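Local coordinates for antigen TpF1 (Treponema pallidum, PDB 2FJC), which is an iron-binding mini-ferritin of the Dps family, assembled from many identical subunits, that probably oxidises and stores iron, at residues Ser101-Val106 / Gly151-Ala156. Sequence-based numbering, arbitrary orientation.
Sequences SALARV and GATLKA
Leu154 lays its isobutyl group over the backbone between Leu103 and Ala104, and it buries more surface than any other residue of the contact. The CD1 branch does the closest touching, with Leu154 CD1 3.5 Å from Ala104 CA and nearly as close to Ala104 N. It also meets the methyl of Ala104, CD1 to CB at 4.0 Å. CD1 thus lies over the Leu103-Ala104 peptide link, while Leu154 CD2 rests against Leu103 CB, 4.0 Å away. The fork of Leu154 is therefore pressed on main chain as much as on side chains. Its CG stands anti to its own carbonyl carbon (chi1 -69°), and with an extended chi2 of 174° CD1 is carried out against helix 99-127. The small side chain of Ala104 lets the backbones come near here, with Ala104 CA and Leu154 CA 7.2 Å apart.

Beside this, Leu103 and Thr153 cross at about a right angle. Leu103 CD1 comes 3.8 Å from Thr153 OG1, a van der Waals touch; the hydroxyl oxygen faces Leu103 and also makes a weak hydrogen bond to the carbonyl of Leu150 in its own helix. Leu103 also packs on Leu150, which continues the apolar seam one turn earlier along helix 130-154.

Just past Leu154 the helix ends, Lys155 being the first residue to leave helical geometry. Lys155 forms a salt bridge with Glu96 of a neighbouring subunit, whose Phe44 packs against Ala152 and Thr153, so the chain's C-terminal end joins the subunit interface. The leucine-and-alanine seam between helices 99-127 and 130-154 is apolar helix packing at one end of the four-helix bundle of the ferritin-like fold, as in Dps proteins.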
loop_
_atom_site.group_PDB
_atom_site.type_symbol
_atom_site.label_atom_id
_atom_site.label_comp_id
_atom_site.label_asym_id
_atom_site.label_seq_id
_atom_site.Cartn_x
_atom_site.Cartn_y
_atom_site.Cartn_z
ATOM N N SER B 101 -16.241 -16.660 -31.116
ATOM C CA SER B 101 -15.859 -18.034 -31.369
ATOM C C SER B 101 -14.911 -18.531 -30.268
ATOM O O SER B 101 -15.046 -19.661 -29.781
ATOM C CB SER B 101 -15.190 -18.108 -32.741
ATOM O OG SER B 101 -15.104 -19.439 -33.179
ATOM N N ALA B 102 -13.956 -17.684 -29.882
ATOM C CA ALA B 102 -12.995 -18.035 -28.839
ATOM C C ALA B 102 -13.692 -18.180 -27.491
ATOM O O ALA B 102 -13.467 -19.147 -26.764
ATOM C CB ALA B 102 -11.909 -16.976 -28.736
ATOM N N LEU B 103 -14.547 -17.223 -27.158
ATOM C CA LEU B 103 -15.243 -17.283 -25.888
ATOM C C LEU B 103 -16.154 -18.506 -25.799
ATOM O O LEU B 103 -16.243 -19.143 -24.745
ATOM C CB LEU B 103 -16.048 -16.004 -25.659
ATOM C CG LEU B 103 -15.220 -14.725 -25.510
ATOM C CD1 LEU B 103 -16.146 -13.563 -25.186
ATOM C CD2 LEU B 103 -14.164 -14.906 -24.427
ATOM N N ALA B 104 -16.815 -18.846 -26.901
ATOM C CA ALA B 104 -17.711 -19.994 -26.908
ATOM C C ALA B 104 -16.913 -21.253 -26.628
ATOM O O ALA B 104 -17.386 -22.165 -25.953
ATOM C CB ALA B 104 -18.423 -20.113 -28.248
ATOM N N ARG B 105 -15.694 -21.298 -27.148
ATOM C CA ARG B 105 -14.851 -22.460 -26.927
ATOM C C ARG B 105 -14.338 -22.551 -25.491
ATOM O O ARG B 105 -14.308 -23.647 -24.928
ATOM C CB ARG B 105 -13.684 -22.480 -27.919
ATOM C CG ARG B 105 -14.158 -22.639 -29.339
ATOM C CD ARG B 105 -13.037 -22.658 -30.351
ATOM N NE ARG B 105 -13.578 -22.462 -31.693
ATOM C CZ ARG B 105 -12.846 -22.356 -32.795
ATOM N NH1 ARG B 105 -11.522 -22.434 -32.734
ATOM N NH2 ARG B 105 -13.441 -22.140 -33.959
ATOM N N VAL B 106 -13.944 -21.432 -24.880
ATOM C CA VAL B 106 -13.474 -21.537 -23.502
ATOM C C VAL B 106 -14.667 -21.879 -22.606
ATOM O O VAL B 106 -14.522 -22.615 -21.646
ATOM C CB VAL B 106 -12.756 -20.241 -22.980
ATOM C CG1 VAL B 106 -11.871 -19.674 -24.055
ATOM C CG2 VAL B 106 -13.753 -19.225 -22.490
ATOM N N GLY B 151 -21.659 -17.039 -20.636
ATOM C CA GLY B 151 -22.975 -17.290 -21.184
ATOM C C GLY B 151 -23.714 -15.993 -21.400
ATOM O O GLY B 151 -24.380 -15.809 -22.416
ATOM N N ALA B 152 -23.581 -15.079 -20.445
ATOM C CA ALA B 152 -24.245 -13.796 -20.530
ATOM C C ALA B 152 -23.673 -12.929 -21.653
ATOM O O ALA B 152 -24.418 -12.215 -22.327
ATOM C CB ALA B 152 -24.148 -13.072 -19.190
ATOM N N THR B 153 -22.362 -12.995 -21.871
ATOM C CA THR B 153 -21.767 -12.172 -22.914
ATOM C C THR B 153 -21.998 -12.760 -24.313
ATOM O O THR B 153 -22.007 -12.031 -25.298
ATOM C CB THR B 153 -20.243 -11.946 -22.687
ATOM O OG1 THR B 153 -19.496 -12.845 -23.505
ATOM C CG2 THR B 153 -19.858 -12.179 -21.264
ATOM N N LEU B 154 -22.200 -14.075 -24.390
ATOM C CA LEU B 154 -22.440 -14.744 -25.668
ATOM C C LEU B 154 -23.927 -14.834 -26.035
ATOM O O LEU B 154 -24.278 -15.104 -27.182
ATOM C CB LEU B 154 -21.844 -16.148 -25.650
ATOM C CG LEU B 154 -20.321 -16.212 -25.640
ATOM C CD1 LEU B 154 -19.853 -17.649 -25.485
ATOM C CD2 LEU B 154 -19.784 -15.606 -26.929
ATOM N N LYS B 155 -24.800 -14.603 -25.062
ATOM C CA LYS B 155 -26.240 -14.663 -25.300
ATOM C C LYS B 155 -26.678 -13.665 -26.370
ATOM O O LYS B 155 -26.262 -12.505 -26.374
ATOM C CB LYS B 155 -26.988 -14.392 -23.994
ATOM C CG LYS B 155 -28.498 -14.414 -24.104
ATOM C CD LYS B 155 -29.118 -14.193 -22.735
ATOM C CE LYS B 155 -30.622 -14.094 -22.798
ATOM N NZ LYS B 155 -31.185 -13.904 -21.434
ATOM N N ALA B 156 -27.523 -14.121 -27.284
ATOM C CA ALA B 156 -28.004 -13.255 -28.352
ATOM C C ALA B 156 -29.490 -12.941 -28.199
ATOM O O ALA B 156 -30.172 -13.642 -27.419
ATOM C CB ALA B 156 -27.741 -13.907 -29.705
ATOM O OXT ALA B 156 -29.954 -12.002 -28.879
#